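Local coordinates for putative DNA-binding protein (Salmonella choleraesuis, PDB 2HX0), which probably binds DNA and, as a three-chain assembly, carries magnesium ions on histidine side chains, at residues A[23-26]-A[27-31]; A[123-126]-A[127-130]. The protein carries 2 engineered substitutions. All blocks are in the same frame, centred on the assembly; numbering follows the deposited sequence.

Interaction 1 of 2, residues A[23-26]-A[27-31]. Unlike the reference sequence in segment 23-26: L23 (reference Phe).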
# COMPACT_ATOMS: atom_id res chain seq x y z
N LEU A 23 -15.51 1.20 0.16
CA LEU A 23 -16.50 0.14 0.12
C LEU A 23 -16.09 -1.06 0.95
O LEU A 23 -14.91 -1.23 1.27
CB LEU A 23 -16.77 -0.30 -1.32
CG LEU A 23 -15.60 -0.83 -2.15
CD1 LEU A 23 -16.13 -1.80 -3.21
CD2 LEU A 23 -14.86 0.33 -2.79
N ARG A 24 -17.07 -1.87 1.30
CA ARG A 24 -16.81 -3.06 2.09
C ARG A 24 -17.47 -4.25 1.42
O ARG A 24 -18.67 -4.22 1.14
CB ARG A 24 -17.38 -2.91 3.49
CG ARG A 24 -17.11 -4.12 4.36
CD ARG A 24 -18.37 -4.60 5.05
NE ARG A 24 -18.19 -5.95 5.57
CZ ARG A 24 -19.14 -6.66 6.16
NH1 ARG A 24 -20.36 -6.16 6.30
NH2 ARG A 24 -18.88 -7.89 6.59
N LEU A 25 -16.69 -5.30 1.16
CA LEU A 25 -17.24 -6.50 0.54
C LEU A 25 -17.71 -7.45 1.63
O LEU A 25 -17.20 -7.43 2.75
CB LEU A 25 -16.19 -7.17 -0.35
CG LEU A 25 -15.62 -6.29 -1.47
CD1 LEU A 25 -14.76 -7.15 -2.38
CD2 LEU A 25 -16.75 -5.64 -2.27
N LEU A 26 -18.68 -8.28 1.29
CA LEU A 26 -19.29 -9.22 2.24
C LEU A 26 -18.76 -10.65 2.19
O LEU A 26 -18.18 -11.08 1.19
CB LEU A 26 -20.80 -9.25 2.01
CG LEU A 26 -21.54 -7.91 2.01
CD1 LEU A 26 -23.03 -8.16 1.78
CD2 LEU A 26 -21.32 -7.19 3.32
N PRO A 27 -18.97 -11.41 3.27
CA PRO A 27 -18.52 -12.80 3.34
C PRO A 27 -19.04 -13.60 2.15
O PRO A 27 -20.20 -13.46 1.74
CB PRO A 27 -19.12 -13.28 4.66
CG PRO A 27 -19.05 -12.05 5.51
CD PRO A 27 -19.55 -10.98 4.56
N GLY A 28 -18.17 -14.43 1.58
CA GLY A 28 -18.55 -15.26 0.45
C GLY A 28 -18.41 -14.66 -0.93
O GLY A 28 -18.42 -15.38 -1.92
N GLN A 29 -18.28 -13.34 -1.01
CA GLN A 29 -18.15 -12.70 -2.31
C GLN A 29 -16.75 -12.90 -2.89
O GLN A 29 -15.76 -12.97 -2.16
CB GLN A 29 -18.47 -11.21 -2.21
CG GLN A 29 -19.90 -10.90 -1.76
CD GLN A 29 -20.25 -9.43 -1.88
OE1 GLN A 29 -19.52 -8.56 -1.41
NE2 GLN A 29 -21.39 -9.14 -2.50
N GLU A 30 -16.70 -13.01 -4.21
CA GLU A 30 -15.44 -13.20 -4.92
C GLU A 30 -14.92 -11.80 -5.26
O GLU A 30 -15.64 -10.97 -5.82
CB GLU A 30 -15.69 -14.04 -6.18
CG GLU A 30 -14.45 -14.55 -6.89
CD GLU A 30 -13.84 -13.50 -7.79
OE1 GLU A 30 -14.61 -12.79 -8.46
OE2 GLU A 30 -12.60 -13.40 -7.83
N VAL A 31 -13.66 -11.54 -4.90
CA VAL A 31 -13.06 -10.22 -5.10
C VAL A 31 -12.98 -9.66 -6.52
O VAL A 31 -13.39 -8.53 -6.75
CB VAL A 31 -11.66 -10.18 -4.47
CG1 VAL A 31 -11.09 -8.76 -4.54
CG2 VAL A 31 -11.75 -10.61 -3.02

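Interaction 2 of 2, residues A[123-126]-A[127-130]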
# COMPACT_ATOMS: atom_id res chain seq x y z
N GLY A 123 -9.02 4.69 -5.61
CA GLY A 123 -8.83 6.01 -6.18
C GLY A 123 -9.10 5.98 -7.67
O GLY A 123 -8.83 4.99 -8.33
N GLU A 124 -9.67 7.07 -8.18
CA GLU A 124 -9.97 7.22 -9.61
C GLU A 124 -9.33 8.53 -10.04
O GLU A 124 -9.43 9.53 -9.33
CB GLU A 124 -11.49 7.27 -9.85
CG GLU A 124 -11.90 7.85 -11.21
CD GLU A 124 -11.70 6.90 -12.39
OE1 GLU A 124 -10.93 5.93 -12.26
OE2 GLU A 124 -12.31 7.14 -13.45
N LEU A 125 -8.67 8.53 -11.19
CA LEU A 125 -8.01 9.73 -11.71
C LEU A 125 -8.84 10.26 -12.88
O LEU A 125 -8.65 9.85 -14.02
CB LEU A 125 -6.59 9.35 -12.17
CG LEU A 125 -5.76 8.69 -11.07
CD1 LEU A 125 -4.56 7.97 -11.67
CD2 LEU A 125 -5.33 9.74 -10.06
N PRO A 126 -9.76 11.21 -12.60
CA PRO A 126 -10.64 11.79 -13.61
C PRO A 126 -10.01 12.42 -14.85
O PRO A 126 -10.67 12.50 -15.89
CB PRO A 126 -11.47 12.80 -12.82
CG PRO A 126 -11.45 12.25 -11.41
CD PRO A 126 -10.01 11.83 -11.28
N ALA A 127 -8.76 12.85 -14.77
CA ALA A 127 -8.12 13.47 -15.93
C ALA A 127 -7.40 12.48 -16.83
O ALA A 127 -6.88 12.85 -17.89
CB ALA A 127 -7.14 14.56 -15.46
N LEU A 128 -7.38 11.21 -16.43
CA LEU A 128 -6.69 10.19 -17.20
C LEU A 128 -7.56 9.00 -17.57
O LEU A 128 -8.65 8.82 -17.03
CB LEU A 128 -5.48 9.68 -16.41
CG LEU A 128 -4.48 10.72 -15.91
CD1 LEU A 128 -3.51 10.06 -14.94
CD2 LEU A 128 -3.73 11.34 -17.08
N THR A 129 -7.05 8.18 -18.48
CA THR A 129 -7.73 6.96 -18.89
C THR A 129 -6.67 5.88 -19.03
O THR A 129 -5.65 6.09 -19.69
CB THR A 129 -8.46 7.12 -20.25
OG1 THR A 129 -9.54 8.04 -20.11
CG2 THR A 129 -9.01 5.78 -20.71
N PHE A 130 -6.90 4.75 -18.38
CA PHE A 130 -5.97 3.62 -18.46
C PHE A 130 -6.48 2.65 -19.51
O PHE A 130 -7.69 2.46 -19.67
CB PHE A 130 -5.90 2.84 -17.14
CG PHE A 130 -5.24 3.57 -16.00
CD1 PHE A 130 -4.49 4.72 -16.21
CD2 PHE A 130 -5.36 3.08 -14.70
CE1 PHE A 130 -3.86 5.37 -15.14
CE2 PHE A 130 -4.75 3.71 -13.63
CZ PHE A 130 -3.99 4.86 -13.85

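Interaction 1 of 2, residues A[23-26]-A[27-31]
A type II beta turn from L26 to Q29 reverses the chain where strand 15-25 gives way to the loop before helix 31-42. It illustrates how a side chain can reinforce a backbone turn. The turn is closed by the bond from Q29 N to L26 O, at 3.2 Å. A second bond runs the other way: Q29 OE1 receives L26 N at 2.8 Å, nearly straight at 170°, with the donor above the carbonyl plane of the amide. Both backbone polar groups of L26 are thus gripped by one residue. The Q29 chain makes this possible by turning CG beside its own backbone N (chi1 -62°) and then running extended, alongside the L26 side chain and pointing the same way. Its OE1 also rests against L25, 3.6 Å from L25 CA, the two side chains crossing at about a right angle. G28, at the third position, adopts the positive phi (88°) that a type II turn favours at this place. L26 CD2, just past the end of the strand, lies over one face of the R24 guanidinium, toward its rim; NE of R24 bonds to T117 and its NH2 to the T116 carbonyl. L25 and V31 pack on L118 of strand 113-124, E30 caps the start of helix 31-42 through S33 N and F32 N, and P27 packs on I137 of the second subunit.

Interaction 2 of 2, residues A[123-126]-A[127-130]
L125 and L128 lie side by side and point the same way, their CD1 methyls meeting at 4.0 Å. The same L125 CD1 also reaches the F130 ring, 3.8 Å from CZ, approaching it obliquely while the two side chains cross at a slant. One methyl therefore serves both partners. In F130, CG is placed beside the backbone N (chi1 -69°), and the ring extends back toward L125 with CZ leading. This grouping forms across a type I beta turn from L125 to L128, which joins the end of strand 113-124 to the start of strand 128-134 and so leads from the large antiparallel sheet into the two-stranded one. The turn is closed by the bond from L128 N to L125 O, at 3.0 Å and 163°, with the donor above the carbonyl plane. P126 and A127 occupy its two corner positions, and the bond from A127 N to S16 OG ties the second corner to strand 15-25. Around the apolar cluster, F130 packs on L143 and I145 of strand 141-147 and on T84 of strand 75-86, while F20 of the third subunit covers L125 and A22 of that subunit touches both L128 and F130.

In the fold
From the N terminus, strand 15-25 ends in interaction 1, where the chain turns and enters helix 31-42. The chain then lays down the remaining strands of the large antiparallel sheet before strand 113-124 runs out into interaction 2 and continues as strand 128-134 of the small sheet. The two turns are in series, neither nested nor crossed. Each closes its own short connection, one from strand to helix, the other from sheet to sheet. They do not touch, with centres 24 Å apart, but strands 15-25 and 113-124 are neighbours in the large sheet. Both turns also lie at subunit contacts, residues 23-31 meeting the second subunit and residues 123-130 the third.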